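Long-range contacts in sensor protein CpxA (Vibrio parahaemolyticus, PDB 3V67), which is probably a membrane-bound sensor histidine kinase of a two-component system, seen here as its periplasmic signal-sensing domain of PAS fold: residues Arg101-Gly106 with Val121-Asn126; Arg10-Glu15 with Pro94-Tyr99; Gly46-Lys51 with Asp71-Phe76; Glu22-Ile27 with Val108-Ala113. All blocks are in the same frame, centred on the assembly; numbering follows the deposited sequence.

Contact 1: Arg101-Gly106 with Val121-Asn126; sequences RYMIAG and VGFKWN
The Phe123 ring lies along the Met103 side chain. Met103 CB sits over one ring face, 4.0 Å from the centroid of Phe123, which makes a CH-pi contact. Ala105 CB meets the same ring at its edge, 4.3 Å from Phe123 CE2. Phe123 keeps CG between its backbone N and carbonyl carbon (chi1 52°), and this brings the ring back toward the partner strand. Bends at chi2 (79°) and chi3 (76°) carry Met103 CE over the five-membered ring of Trp125, 4.0 Å from its centroid. This is a second CH-pi contact, although Trp125 is poorly ordered.

Tyr102 reaches over the other side of the sheet. The Phe123 backbone N lies over one face of its ring, 3.3 Å from Tyr102 CE1. The hydroxyl ends over Gly122, with Tyr102 OH 3.2 Å from Gly122 CA; this glycine has no side chain to bar it.

Two hydrogen-bonded pairs join the backbones. Met103 and Phe123 bond in both directions, as do Ala105 and Val121. Phe123 N reaches Met103 O at 2.9 Å.

The strands form the antiparallel hairpin 102-112 and 115-124 in the middle of the sheet. Strand 95-99 flanks it beside 102-112, and strand 57-61 flanks it beside 115-124. Helix 75-87 covers the face of Tyr102 and Ile104.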
loop_
_atom_site.group_PDB
_atom_site.type_symbol
_atom_site.label_atom_id
_atom_site.label_comp_id
_atom_site.label_asym_id
_atom_site.label_seq_id
_atom_site.Cartn_x
_atom_site.Cartn_y
_atom_site.Cartn_z
ATOM N N ARG A 101 3.490 10.483 -9.559
ATOM C CA ARG A 101 4.259 9.321 -9.136
ATOM C C ARG A 101 4.995 9.628 -7.838
ATOM O O ARG A 101 5.820 8.838 -7.382
ATOM C CB ARG A 101 5.261 8.919 -10.221
ATOM C CG ARG A 101 4.633 8.308 -11.467
ATOM C CD ARG A 101 4.450 6.805 -11.322
ATOM N NE ARG A 101 3.997 6.186 -12.567
ATOM C CZ ARG A 101 4.806 5.798 -13.549
ATOM N NH1 ARG A 101 6.117 5.969 -13.439
ATOM N NH2 ARG A 101 4.305 5.243 -14.645
ATOM N N TYR A 102 4.690 10.779 -7.246
ATOM C CA TYR A 102 5.375 11.223 -6.036
ATOM C C TYR A 102 4.467 11.149 -4.813
ATOM O O TYR A 102 3.564 11.966 -4.647
ATOM C CB TYR A 102 5.891 12.650 -6.218
ATOM C CG TYR A 102 6.913 13.084 -5.190
ATOM C CD1 TYR A 102 8.169 12.494 -5.139
ATOM C CD2 TYR A 102 6.627 14.096 -4.282
ATOM C CE1 TYR A 102 9.107 12.890 -4.207
ATOM C CE2 TYR A 102 7.561 14.501 -3.345
ATOM C CZ TYR A 102 8.800 13.894 -3.313
ATOM O OH TYR A 102 9.736 14.292 -2.385
ATOM N N MET A 103 4.714 10.162 -3.960
ATOM C CA MET A 103 3.943 9.987 -2.736
ATOM C C MET A 103 4.457 10.897 -1.623
ATOM O O MET A 103 5.662 11.093 -1.473
ATOM C CB MET A 103 4.012 8.532 -2.269
ATOM C CG MET A 103 3.100 8.218 -1.094
ATOM S SD MET A 103 1.390 7.994 -1.612
ATOM C CE MET A 103 1.487 6.365 -2.335
ATOM N N ILE A 104 3.537 11.447 -0.842
ATOM C CA ILE A 104 3.902 12.289 0.287
ATOM C C ILE A 104 3.208 11.830 1.560
ATOM O O ILE A 104 1.985 11.676 1.586
ATOM C CB ILE A 104 3.562 13.758 0.018
ATOM C CG1 ILE A 104 4.544 14.339 -1.002
ATOM C CG2 ILE A 104 3.595 14.554 1.311
ATOM C CD1 ILE A 104 4.334 15.796 -1.283
ATOM N N ALA A 105 3.993 11.614 2.613
ATOM C CA ALA A 105 3.460 11.095 3.867
ATOM C C ALA A 105 3.725 12.027 5.048
ATOM O O ALA A 105 4.805 12.606 5.169
ATOM C CB ALA A 105 4.034 9.707 4.144
ATOM N N GLY A 106 2.730 12.161 5.919
ATOM C CA GLY A 106 2.851 12.991 7.106
ATOM C C GLY A 106 1.506 13.516 7.583
ATOM O O GLY A 106 0.462 13.108 7.077
ATOM N N VAL A 121 7.580 13.273 4.586
ATOM C CA VAL A 121 8.521 12.579 3.716
ATOM C C VAL A 121 7.930 12.392 2.323
ATOM O O VAL A 121 6.851 11.822 2.167
ATOM C CB VAL A 121 8.938 11.203 4.294
ATOM C CG1 VAL A 121 9.862 10.483 3.333
ATOM C CG2 VAL A 121 9.612 11.369 5.645
ATOM N N GLY A 122 8.639 12.890 1.316
ATOM C CA GLY A 122 8.247 12.708 -0.066
ATOM C C GLY A 122 9.133 11.665 -0.713
ATOM O O GLY A 122 10.317 11.571 -0.407
ATOM N N PHE A 123 8.554 10.869 -1.600
ATOM C CA PHE A 123 9.301 9.813 -2.268
ATOM C C PHE A 123 8.527 9.335 -3.480
ATOM O O PHE A 123 7.327 9.107 -3.396
ATOM C CB PHE A 123 9.570 8.648 -1.311
ATOM C CG PHE A 123 8.340 8.132 -0.613
ATOM C CD1 PHE A 123 7.609 7.084 -1.150
ATOM C CD2 PHE A 123 7.926 8.686 0.587
ATOM C CE1 PHE A 123 6.479 6.607 -0.508
ATOM C CE2 PHE A 123 6.797 8.213 1.235
ATOM C CZ PHE A 123 6.074 7.172 0.687
ATOM N N LYS A 124 9.208 9.191 -4.611
ATOM C CA LYS A 124 8.527 8.758 -5.824
ATOM C C LYS A 124 8.047 7.315 -5.697
ATOM O O LYS A 124 8.735 6.457 -5.140
ATOM C CB LYS A 124 9.392 8.964 -7.073
ATOM C CG LYS A 124 10.421 7.881 -7.339
ATOM C CD LYS A 124 10.299 7.364 -8.768
ATOM C CE LYS A 124 10.381 8.495 -9.785
ATOM N NZ LYS A 124 10.145 8.013 -11.172
ATOM N N TRP A 125 6.847 7.068 -6.203
ATOM C CA TRP A 125 6.192 5.783 -6.038
ATOM C C TRP A 125 6.013 5.124 -7.401
ATOM O O TRP A 125 5.344 5.671 -8.278
ATOM C CB TRP A 125 4.842 5.993 -5.358
ATOM C CG TRP A 125 4.282 4.770 -4.744
ATOM C CD1 TRP A 125 4.856 4.009 -3.765
ATOM C CD2 TRP A 125 3.028 4.157 -5.042
ATOM N NE1 TRP A 125 4.042 2.952 -3.442
ATOM C CE2 TRP A 125 2.902 3.029 -4.206
ATOM C CE3 TRP A 125 1.989 4.457 -5.929
ATOM C CZ2 TRP A 125 1.793 2.188 -4.245
ATOM C CZ3 TRP A 125 0.886 3.622 -5.962
ATOM C CH2 TRP A 125 0.794 2.507 -5.125
ATOM N N ASN A 126 6.610 3.948 -7.574
ATOM C CA ASN A 126 6.707 3.334 -8.898
ATOM C C ASN A 126 5.752 2.199 -9.230
ATOM O O ASN A 126 6.193 1.078 -9.490
ATOM C CB ASN A 126 8.139 2.890 -9.184
ATOM C CG ASN A 126 9.033 4.044 -9.552
ATOM O OD1 ASN A 126 8.697 4.858 -10.411
ATOM N ND2 ASN A 126 10.176 4.130 -8.893
#

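Contact 2: Arg10-Glu15 with Pro94-Tyr99; sequences RDIPDE and PKQRLY
Asp11 and Lys95 form a salt bridge. Their side chains run side by side and point the same way. The modelled 2.4 Å from Lys95 NZ to Asp11 OD1 is too short to be taken literally. The lysine chain is bent at chi2 (-73°), and its CD lies 3.5 Å from Arg10 O on the way to the carboxylate.

Two backbone bonds tie Arg10 to Gln96. Gln96 N donates to Arg10 O at 2.8 Å. Arg10 N donates back to Gln96 O at 3.1 Å. One water links the two segments further along. It accepts from Ile12 N and donates to Pro94 O, the latter at 2.6 Å.

Packing completes the contact. Ile12 CD1 touches Pro94 CB at 3.7 Å, the two side chains crossing at about a right angle. The Gln96 chain is extended beyond CG and crosses Pro13 at a similar angle, with Gln96 OE1 3.8 Å from Pro13 CD. The Arg10 side chain, poorly ordered, finds its main polar partner across the dimer: NH1 forms a salt bridge with Asp14 of the second subunit.

Residues 10-11 form a short, weakly bonded strand at the edge of this chain's sheet, and Pro13 then takes the N-cap position of helix 14-30. Without that edge strand, the remaining five strands follow the 2-1-5-4-3 order of the PAS fold, in which 95-99 is the third.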
loop_
_atom_site.group_PDB
_atom_site.type_symbol
_atom_site.label_atom_id
_atom_site.label_comp_id
_atom_site.label_asym_id
_atom_site.label_seq_id
_atom_site.Cartn_x
_atom_site.Cartn_y
_atom_site.Cartn_z
ATOM N N ARG A 10 -4.689 8.247 2.368
ATOM C CA ARG A 10 -4.586 6.829 2.670
ATOM C C ARG A 10 -3.637 6.586 3.829
ATOM O O ARG A 10 -2.763 7.406 4.111
ATOM C CB ARG A 10 -4.120 6.069 1.429
ATOM C CG ARG A 10 -5.005 6.312 0.221
ATOM C CD ARG A 10 -4.328 5.907 -1.073
ATOM N NE ARG A 10 -4.055 4.476 -1.131
ATOM C CZ ARG A 10 -3.808 3.813 -2.256
ATOM N NH1 ARG A 10 -3.811 4.454 -3.417
ATOM N NH2 ARG A 10 -3.568 2.508 -2.222
ATOM N N ASP A 11 -3.822 5.458 4.505
ATOM C CA ASP A 11 -2.960 5.077 5.614
ATOM C C ASP A 11 -1.538 4.836 5.139
ATOM O O ASP A 11 -1.317 4.357 4.029
ATOM C CB ASP A 11 -3.484 3.806 6.288
ATOM C CG ASP A 11 -4.656 4.074 7.209
ATOM O OD1 ASP A 11 -5.140 5.225 7.245
ATOM O OD2 ASP A 11 -5.098 3.126 7.893
ATOM N N ILE A 12 -0.575 5.169 5.990
ATOM C CA ILE A 12 0.816 4.837 5.733
ATOM C C ILE A 12 1.070 3.422 6.231
ATOM O O ILE A 12 0.698 3.087 7.356
ATOM C CB ILE A 12 1.763 5.804 6.465
ATOM C CG1 ILE A 12 1.326 7.254 6.245
ATOM C CG2 ILE A 12 3.197 5.600 6.011
ATOM C CD1 ILE A 12 2.120 8.262 7.053
ATOM N N PRO A 13 1.683 2.581 5.385
ATOM C CA PRO A 13 2.065 1.216 5.761
ATOM C C PRO A 13 2.902 1.224 7.032
ATOM O O PRO A 13 3.790 2.066 7.162
ATOM C CB PRO A 13 2.917 0.758 4.576
ATOM C CG PRO A 13 2.384 1.527 3.422
ATOM C CD PRO A 13 1.984 2.870 3.972
ATOM N N ASP A 14 2.615 0.300 7.946
ATOM C CA ASP A 14 3.230 0.280 9.275
ATOM C C ASP A 14 4.755 0.350 9.271
ATOM O O ASP A 14 5.350 0.997 10.132
ATOM C CB ASP A 14 2.772 -0.951 10.057
ATOM C CG ASP A 14 1.285 -0.939 10.334
ATOM O OD1 ASP A 14 0.655 0.121 10.129
ATOM O OD2 ASP A 14 0.746 -1.981 10.763
ATOM N N GLU A 15 5.380 -0.320 8.307
ATOM C CA GLU A 15 6.833 -0.300 8.186
ATOM C C GLU A 15 7.324 1.092 7.804
ATOM O O GLU A 15 8.308 1.592 8.356
ATOM C CB GLU A 15 7.305 -1.334 7.159
ATOM C CG GLU A 15 6.527 -1.331 5.846
ATOM C CD GLU A 15 5.312 -2.243 5.875
ATOM O OE1 GLU A 15 5.231 -3.099 6.782
ATOM O OE2 GLU A 15 4.440 -2.106 4.990
ATOM N N PRO A 94 -1.320 10.793 10.685
ATOM C CA PRO A 94 -0.461 10.802 9.498
ATOM C C PRO A 94 -1.078 9.985 8.373
ATOM O O PRO A 94 -1.539 8.866 8.599
ATOM C CB PRO A 94 0.821 10.123 9.987
ATOM C CG PRO A 94 0.800 10.288 11.472
ATOM C CD PRO A 94 -0.646 10.199 11.849
ATOM N N LYS A 95 -1.091 10.551 7.172
ATOM C CA LYS A 95 -1.617 9.867 6.003
ATOM C C LYS A 95 -0.647 10.056 4.848
ATOM O O LYS A 95 0.374 10.729 4.991
ATOM C CB LYS A 95 -2.987 10.434 5.622
ATOM C CG LYS A 95 -4.066 10.261 6.683
ATOM C CD LYS A 95 -4.525 8.814 6.785
ATOM C CE LYS A 95 -5.666 8.674 7.781
ATOM N NZ LYS A 95 -6.183 7.282 7.850
ATOM N N GLN A 96 -0.963 9.459 3.704
ATOM C CA GLN A 96 -0.177 9.691 2.499
ATOM C C GLN A 96 -1.053 9.994 1.285
ATOM O O GLN A 96 -2.169 9.489 1.169
ATOM C CB GLN A 96 0.772 8.522 2.218
ATOM C CG GLN A 96 0.084 7.198 1.938
ATOM C CD GLN A 96 1.077 6.069 1.712
ATOM O OE1 GLN A 96 2.234 6.155 2.121
ATOM N NE2 GLN A 96 0.626 5.005 1.057
ATOM N N ARG A 97 -0.538 10.835 0.393
ATOM C CA ARG A 97 -1.238 11.208 -0.832
ATOM C C ARG A 97 -0.316 11.062 -2.038
ATOM O O ARG A 97 0.873 11.369 -1.957
ATOM C CB ARG A 97 -1.742 12.650 -0.754
ATOM C CG ARG A 97 -3.021 12.833 0.049
ATOM C CD ARG A 97 -3.441 14.298 0.084
ATOM N NE ARG A 97 -4.878 14.449 0.287
ATOM C CZ ARG A 97 -5.460 14.571 1.474
ATOM N NH1 ARG A 97 -4.729 14.559 2.581
ATOM N NH2 ARG A 97 -6.777 14.704 1.557
ATOM N N LEU A 98 -0.867 10.605 -3.158
ATOM C CA LEU A 98 -0.075 10.412 -4.367
ATOM C C LEU A 98 -0.235 11.575 -5.342
ATOM O O LEU A 98 -1.342 11.903 -5.763
ATOM C CB LEU A 98 -0.440 9.093 -5.050
ATOM C CG LEU A 98 0.450 8.677 -6.223
ATOM C CD1 LEU A 98 1.894 8.523 -5.773
ATOM C CD2 LEU A 98 -0.059 7.386 -6.847
ATOM N N TYR A 99 0.888 12.191 -5.690
ATOM C CA TYR A 99 0.920 13.288 -6.648
ATOM C C TYR A 99 1.659 12.843 -7.903
ATOM O O TYR A 99 2.886 12.935 -7.981
ATOM C CB TYR A 99 1.602 14.511 -6.033
ATOM C CG TYR A 99 0.824 15.123 -4.891
ATOM C CD1 TYR A 99 -0.078 16.154 -5.119
ATOM C CD2 TYR A 99 0.982 14.663 -3.589
ATOM C CE1 TYR A 99 -0.796 16.713 -4.087
ATOM C CE2 TYR A 99 0.268 15.215 -2.549
ATOM C CZ TYR A 99 -0.620 16.242 -2.802
ATOM O OH TYR A 99 -1.338 16.799 -1.767
HETATM O O HOH W 1 -1.909 6.293 8.701
#

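Contact 3: Gly46-Lys51 with Asp71-Phe76; sequences GNRAGK and DKRSNF
Arg73 reaches across to the backbone of Arg48. Its NH2 donates to Arg48 O at 2.6 Å, with an N-H...O angle of 150°. The donor stands well above the carbonyl plane, 44° out of it, so the bond does not follow a lone pair. Gly50 N lies over one face of the Arg73 guanidinium, 3.6 Å above its plane. Arg73 NH1 also comes 3.3 Å from Arg48 CB. The bend at chi2 (94°) turns the guanidinium along the 48-51 loop. At the root of the side chain, Arg73 CB packs on Lys51 CB at 3.7 Å.

Lys72 comes in next to this. Its chain crosses Arg48 at about a right angle and brings NZ to 3.1 Å from Arg48 CD.

Outside partners hold the Arg48 guanidinium and, weakly, Lys72. Arg48 NH1 is bonded to Arg55 O and its NH2 to Asp53 O. Lys72 NZ has a weak bond to Glu45 O. Asp53 OD1 also accepts from Ala49 N, which adds a tie within the loop. The contact joins the loop after helix 37-46 to the residues leading into helix 75-87. Arg48 and Lys72 both touch Arg57 of strand 57-61.

Three positive side chains therefore meet in a small space. Arg48 NE is 4.2 Å from Lys72 NZ and 4.3 Å from Arg73 NH1. Backbone carbonyls take up much of the hydrogen bonding. They probably offset part of the like-charge repulsion.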
loop_
_atom_site.group_PDB
_atom_site.type_symbol
_atom_site.label_atom_id
_atom_site.label_comp_id
_atom_site.label_asym_id
_atom_site.label_seq_id
_atom_site.Cartn_x
_atom_site.Cartn_y
_atom_site.Cartn_z
ATOM N N GLY A 46 20.660 19.659 3.119
ATOM C CA GLY A 46 21.946 19.678 2.451
ATOM C C GLY A 46 22.398 18.322 1.949
ATOM O O GLY A 46 23.225 18.241 1.045
ATOM N N ASN A 47 21.861 17.250 2.525
ATOM C CA ASN A 47 22.327 15.912 2.179
ATOM C C ASN A 47 21.818 15.366 0.843
ATOM O O ASN A 47 22.236 14.290 0.414
ATOM C CB ASN A 47 22.059 14.923 3.316
ATOM C CG ASN A 47 23.274 14.715 4.202
ATOM O OD1 ASN A 47 24.410 14.927 3.774
ATOM N ND2 ASN A 47 23.044 14.297 5.441
ATOM N N ARG A 48 20.930 16.106 0.185
ATOM C CA ARG A 48 20.449 15.712 -1.140
ATOM C C ARG A 48 21.394 16.187 -2.237
ATOM O O ARG A 48 21.801 17.349 -2.259
ATOM C CB ARG A 48 19.045 16.247 -1.396
ATOM C CG ARG A 48 17.968 15.532 -0.613
ATOM C CD ARG A 48 16.598 16.017 -1.030
ATOM N NE ARG A 48 16.296 15.669 -2.414
ATOM C CZ ARG A 48 15.863 14.472 -2.794
ATOM N NH1 ARG A 48 15.696 13.520 -1.890
ATOM N NH2 ARG A 48 15.601 14.226 -4.070
ATOM N N ALA A 49 21.729 15.284 -3.153
ATOM C CA ALA A 49 22.769 15.541 -4.142
ATOM C C ALA A 49 22.245 16.254 -5.385
ATOM O O ALA A 49 23.021 16.776 -6.184
ATOM C CB ALA A 49 23.460 14.248 -4.522
ATOM N N GLY A 50 20.929 16.274 -5.546
ATOM C CA GLY A 50 20.330 16.903 -6.706
ATOM C C GLY A 50 18.837 16.685 -6.728
ATOM O O GLY A 50 18.272 16.130 -5.788
ATOM N N LYS A 51 18.193 17.124 -7.804
ATOM C CA LYS A 51 16.746 17.003 -7.914
ATOM C C LYS A 51 16.335 15.580 -8.284
ATOM O O LYS A 51 15.295 15.094 -7.848
ATOM C CB LYS A 51 16.185 18.021 -8.916
ATOM C CG LYS A 51 16.590 17.777 -10.353
ATOM C CD LYS A 51 16.225 18.943 -11.251
ATOM C CE LYS A 51 16.393 18.553 -12.710
ATOM N NZ LYS A 51 16.967 19.652 -13.534
ATOM N N ASP A 71 14.713 26.955 -0.740
ATOM C CA ASP A 71 14.222 26.514 -2.049
ATOM C C ASP A 71 15.092 25.442 -2.720
ATOM O O ASP A 71 16.302 25.609 -2.860
ATOM C CB ASP A 71 14.026 27.693 -2.996
ATOM C CG ASP A 71 13.288 27.302 -4.258
ATOM O OD1 ASP A 71 12.074 27.575 -4.343
ATOM O OD2 ASP A 71 13.917 26.709 -5.157
ATOM N N LYS A 72 14.463 24.339 -3.120
ATOM C CA LYS A 72 15.190 23.217 -3.711
ATOM C C LYS A 72 14.921 23.045 -5.212
ATOM O O LYS A 72 13.827 23.336 -5.703
ATOM C CB LYS A 72 14.903 21.916 -2.947
ATOM C CG LYS A 72 16.111 20.989 -2.804
ATOM C CD LYS A 72 15.812 19.801 -1.897
ATOM C CE LYS A 72 16.627 19.862 -0.611
ATOM N NZ LYS A 72 16.225 18.801 0.359
ATOM N N ARG A 73 15.944 22.557 -5.911
ATOM C CA ARG A 73 15.977 22.336 -7.360
ATOM C C ARG A 73 14.674 21.849 -8.010
ATOM O O ARG A 73 14.436 22.098 -9.193
ATOM C CB ARG A 73 17.103 21.346 -7.692
ATOM C CG ARG A 73 18.366 21.492 -6.840
ATOM C CD ARG A 73 18.353 20.551 -5.634
ATOM N NE ARG A 73 19.695 20.332 -5.105
ATOM C CZ ARG A 73 19.974 19.552 -4.063
ATOM N NH1 ARG A 73 19.001 18.912 -3.425
ATOM N NH2 ARG A 73 21.230 19.411 -3.657
ATOM N N SER A 74 13.840 21.152 -7.244
ATOM C CA SER A 74 12.601 20.593 -7.778
ATOM C C SER A 74 11.354 21.360 -7.333
ATOM O O SER A 74 10.943 21.280 -6.178
ATOM C CB SER A 74 12.473 19.118 -7.393
ATOM O OG SER A 74 11.302 18.552 -7.954
ATOM N N ASN A 75 10.753 22.093 -8.264
ATOM C CA ASN A 75 9.545 22.859 -7.983
ATOM C C ASN A 75 8.329 21.962 -7.775
ATOM O O ASN A 75 7.453 22.261 -6.962
ATOM C CB ASN A 75 9.270 23.844 -9.121
ATOM C CG ASN A 75 9.189 25.279 -8.642
ATOM O OD1 ASN A 75 8.129 25.746 -8.223
ATOM N ND2 ASN A 75 10.310 25.989 -8.701
ATOM N N PHE A 76 8.287 20.861 -8.520
ATOM C CA PHE A 76 7.174 19.919 -8.462
ATOM C C PHE A 76 6.954 19.359 -7.058
ATOM O O PHE A 76 5.833 19.385 -6.540
ATOM C CB PHE A 76 7.397 18.784 -9.465
ATOM C CG PHE A 76 6.584 17.558 -9.180
ATOM C CD1 PHE A 76 5.220 17.544 -9.413
ATOM C CD2 PHE A 76 7.188 16.416 -8.686
ATOM C CE1 PHE A 76 4.470 16.413 -9.151
ATOM C CE2 PHE A 76 6.446 15.282 -8.424
ATOM C CZ PHE A 76 5.085 15.280 -8.655
#

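Contact 4: Glu22-Ile27 with Val108-Ala113; sequences ETRDAI and VPIVLA
Arg24 makes the polar link to the strand. Its NH1 donates to Pro109 O at 2.7 Å, with an N-H...O angle of 161°, and the oxygen lies at the guanidinium edge, in its plane. The other side of the group grips Asp25, the next residue of the helix. NE and NH2 both bond to Asp25 OD1, each at 2.7 Å, as part of a salt bridge. Asp25 thus helps to fix the rotation of the guanidinium that serves Pro109.

Apolar contacts make up the rest. The Arg24 chain is bent at chi2 and chi3. It slides past Ile110 in the opposite direction, with Arg24 CD 3.6 Å from Ile110 CG1. Val108 CG2 touches Arg24 CG at 4.0 Å. One turn further on, Ile27 CG2 meets both Ile110 CD1 and Leu112 CD2, each at 4.1 Å.

Helix 14-30 runs almost parallel to strand 102-112 here, 11° apart, with the segment axes 8.5 Å from each other. Gln28 of the same helix adds a bond to Val111 N. Met119 of strand 115-124 touches Arg24 and Val108, Phe60 of strand 57-61 touches Ile110 and Leu112, and helix 37-46 covers Leu112.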
loop_
_atom_site.group_PDB
_atom_site.type_symbol
_atom_site.label_atom_id
_atom_site.label_comp_id
_atom_site.label_asym_id
_atom_site.label_seq_id
_atom_site.Cartn_x
_atom_site.Cartn_y
_atom_site.Cartn_z
ATOM N N GLU A 22 11.256 6.672 13.266
ATOM C CA GLU A 22 12.663 6.441 13.577
ATOM C C GLU A 22 13.587 7.555 13.076
ATOM O O GLU A 22 14.456 8.021 13.816
ATOM C CB GLU A 22 13.114 5.079 13.046
ATOM C CG GLU A 22 12.522 3.900 13.809
ATOM C CD GLU A 22 12.809 2.566 13.146
ATOM O OE1 GLU A 22 13.367 2.559 12.028
ATOM O OE2 GLU A 22 12.475 1.523 13.746
ATOM N N THR A 23 13.402 7.991 11.831
ATOM C CA THR A 23 14.245 9.058 11.295
ATOM C C THR A 23 13.877 10.409 11.900
ATOM O O THR A 23 14.708 11.311 11.964
ATOM C CB THR A 23 14.202 9.160 9.749
ATOM O OG1 THR A 23 13.267 10.168 9.351
ATOM C CG2 THR A 23 13.834 7.832 9.115
ATOM N N ARG A 24 12.629 10.547 12.338
ATOM C CA ARG A 24 12.206 11.750 13.044
ATOM C C ARG A 24 12.984 11.852 14.349
ATOM O O ARG A 24 13.639 12.863 14.612
ATOM C CB ARG A 24 10.699 11.714 13.319
ATOM C CG ARG A 24 10.087 13.030 13.810
ATOM C CD ARG A 24 10.177 13.189 15.325
ATOM N NE ARG A 24 9.963 11.926 16.025
ATOM C CZ ARG A 24 8.779 11.471 16.422
ATOM N NH1 ARG A 24 7.677 12.172 16.192
ATOM N NH2 ARG A 24 8.695 10.306 17.048
ATOM N N ASP A 25 12.908 10.797 15.158
ATOM C CA ASP A 25 13.642 10.736 16.419
ATOM C C ASP A 25 15.140 10.927 16.202
ATOM O O ASP A 25 15.814 11.588 16.995
ATOM C CB ASP A 25 13.382 9.403 17.129
ATOM C CG ASP A 25 12.096 9.413 17.937
ATOM O OD1 ASP A 25 11.261 10.315 17.723
ATOM O OD2 ASP A 25 11.917 8.515 18.788
ATOM N N ALA A 26 15.651 10.351 15.117
ATOM C CA ALA A 26 17.072 10.453 14.791
ATOM C C ALA A 26 17.488 11.885 14.469
ATOM O O ALA A 26 18.511 12.363 14.956
ATOM C CB ALA A 26 17.415 9.532 13.635
ATOM N N ILE A 27 16.695 12.560 13.641
ATOM C CA ILE A 27 16.951 13.953 13.289
ATOM C C ILE A 27 16.850 14.837 14.529
ATOM O O ILE A 27 17.648 15.762 14.717
ATOM C CB ILE A 27 15.974 14.448 12.196
ATOM C CG1 ILE A 27 16.315 13.807 10.848
ATOM C CG2 ILE A 27 16.013 15.961 12.074
ATOM C CD1 ILE A 27 15.485 14.332 9.688
ATOM N N VAL A 108 4.287 14.145 10.930
ATOM C CA VAL A 108 4.622 13.633 12.258
ATOM C C VAL A 108 5.259 14.755 13.068
ATOM O O VAL A 108 6.056 15.523 12.541
ATOM C CB VAL A 108 5.564 12.397 12.210
ATOM C CG1 VAL A 108 4.867 11.224 11.533
ATOM C CG2 VAL A 108 6.874 12.722 11.509
ATOM N N PRO A 109 4.894 14.871 14.352
ATOM C CA PRO A 109 5.453 15.964 15.154
ATOM C C PRO A 109 6.968 15.864 15.287
ATOM O O PRO A 109 7.513 14.764 15.329
ATOM C CB PRO A 109 4.784 15.776 16.518
ATOM C CG PRO A 109 4.318 14.354 16.533
ATOM C CD PRO A 109 3.956 14.038 15.122
ATOM N N ILE A 110 7.637 17.010 15.334
ATOM C CA ILE A 110 9.079 17.035 15.524
ATOM C C ILE A 110 9.487 18.289 16.285
ATOM O O ILE A 110 8.827 19.318 16.196
ATOM C CB ILE A 110 9.838 16.937 14.177
ATOM C CG1 ILE A 110 11.298 16.527 14.403
ATOM C CG2 ILE A 110 9.738 18.242 13.394
ATOM C CD1 ILE A 110 12.081 16.292 13.123
ATOM N N VAL A 111 10.558 18.192 17.062
ATOM C CA VAL A 111 11.056 19.345 17.796
ATOM C C VAL A 111 12.464 19.687 17.336
ATOM O O VAL A 111 13.401 18.908 17.531
ATOM C CB VAL A 111 11.063 19.107 19.317
ATOM C CG1 VAL A 111 11.697 20.290 20.032
ATOM C CG2 VAL A 111 9.649 18.859 19.825
ATOM N N LEU A 112 12.600 20.858 16.723
ATOM C CA LEU A 112 13.887 21.328 16.239
ATOM C C LEU A 112 14.117 22.751 16.718
ATOM O O LEU A 112 13.247 23.606 16.556
ATOM C CB LEU A 112 13.935 21.270 14.709
ATOM C CG LEU A 112 13.776 19.890 14.060
ATOM C CD1 LEU A 112 13.860 20.004 12.544
ATOM C CD2 LEU A 112 14.818 18.910 14.586
ATOM N N ALA A 113 15.286 22.993 17.306
ATOM C CA ALA A 113 15.636 24.302 17.861
ATOM C C ALA A 113 14.606 24.794 18.879
ATOM O O ALA A 113 14.218 25.962 18.859
ATOM C CB ALA A 113 15.824 25.327 16.745
#

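How the contacts relate
Contacts 1 and 2 adjoin in one sheet, their centres 9 Å apart. Strand 95-99 lies beside strand 102-112, where Ile104 N probably bonds to Arg97 O and Gly106 N to Lys95 O. Contact 4 uses the far half of strand 102-112, about 19 Å from contact 1 between centres. It shares helix 14-30 with contact 2, and both touch the second subunit. Contact 3 lies about 22 Å from contact 2 between centres, on the opposite side of the chain's centre. Even so, Phe76 bridges outward from it, packing on Tyr99 and on Tyr102. The kinase activity inferred for the whole protein probably resides in its HisKA and HATPase regions, outside this domain.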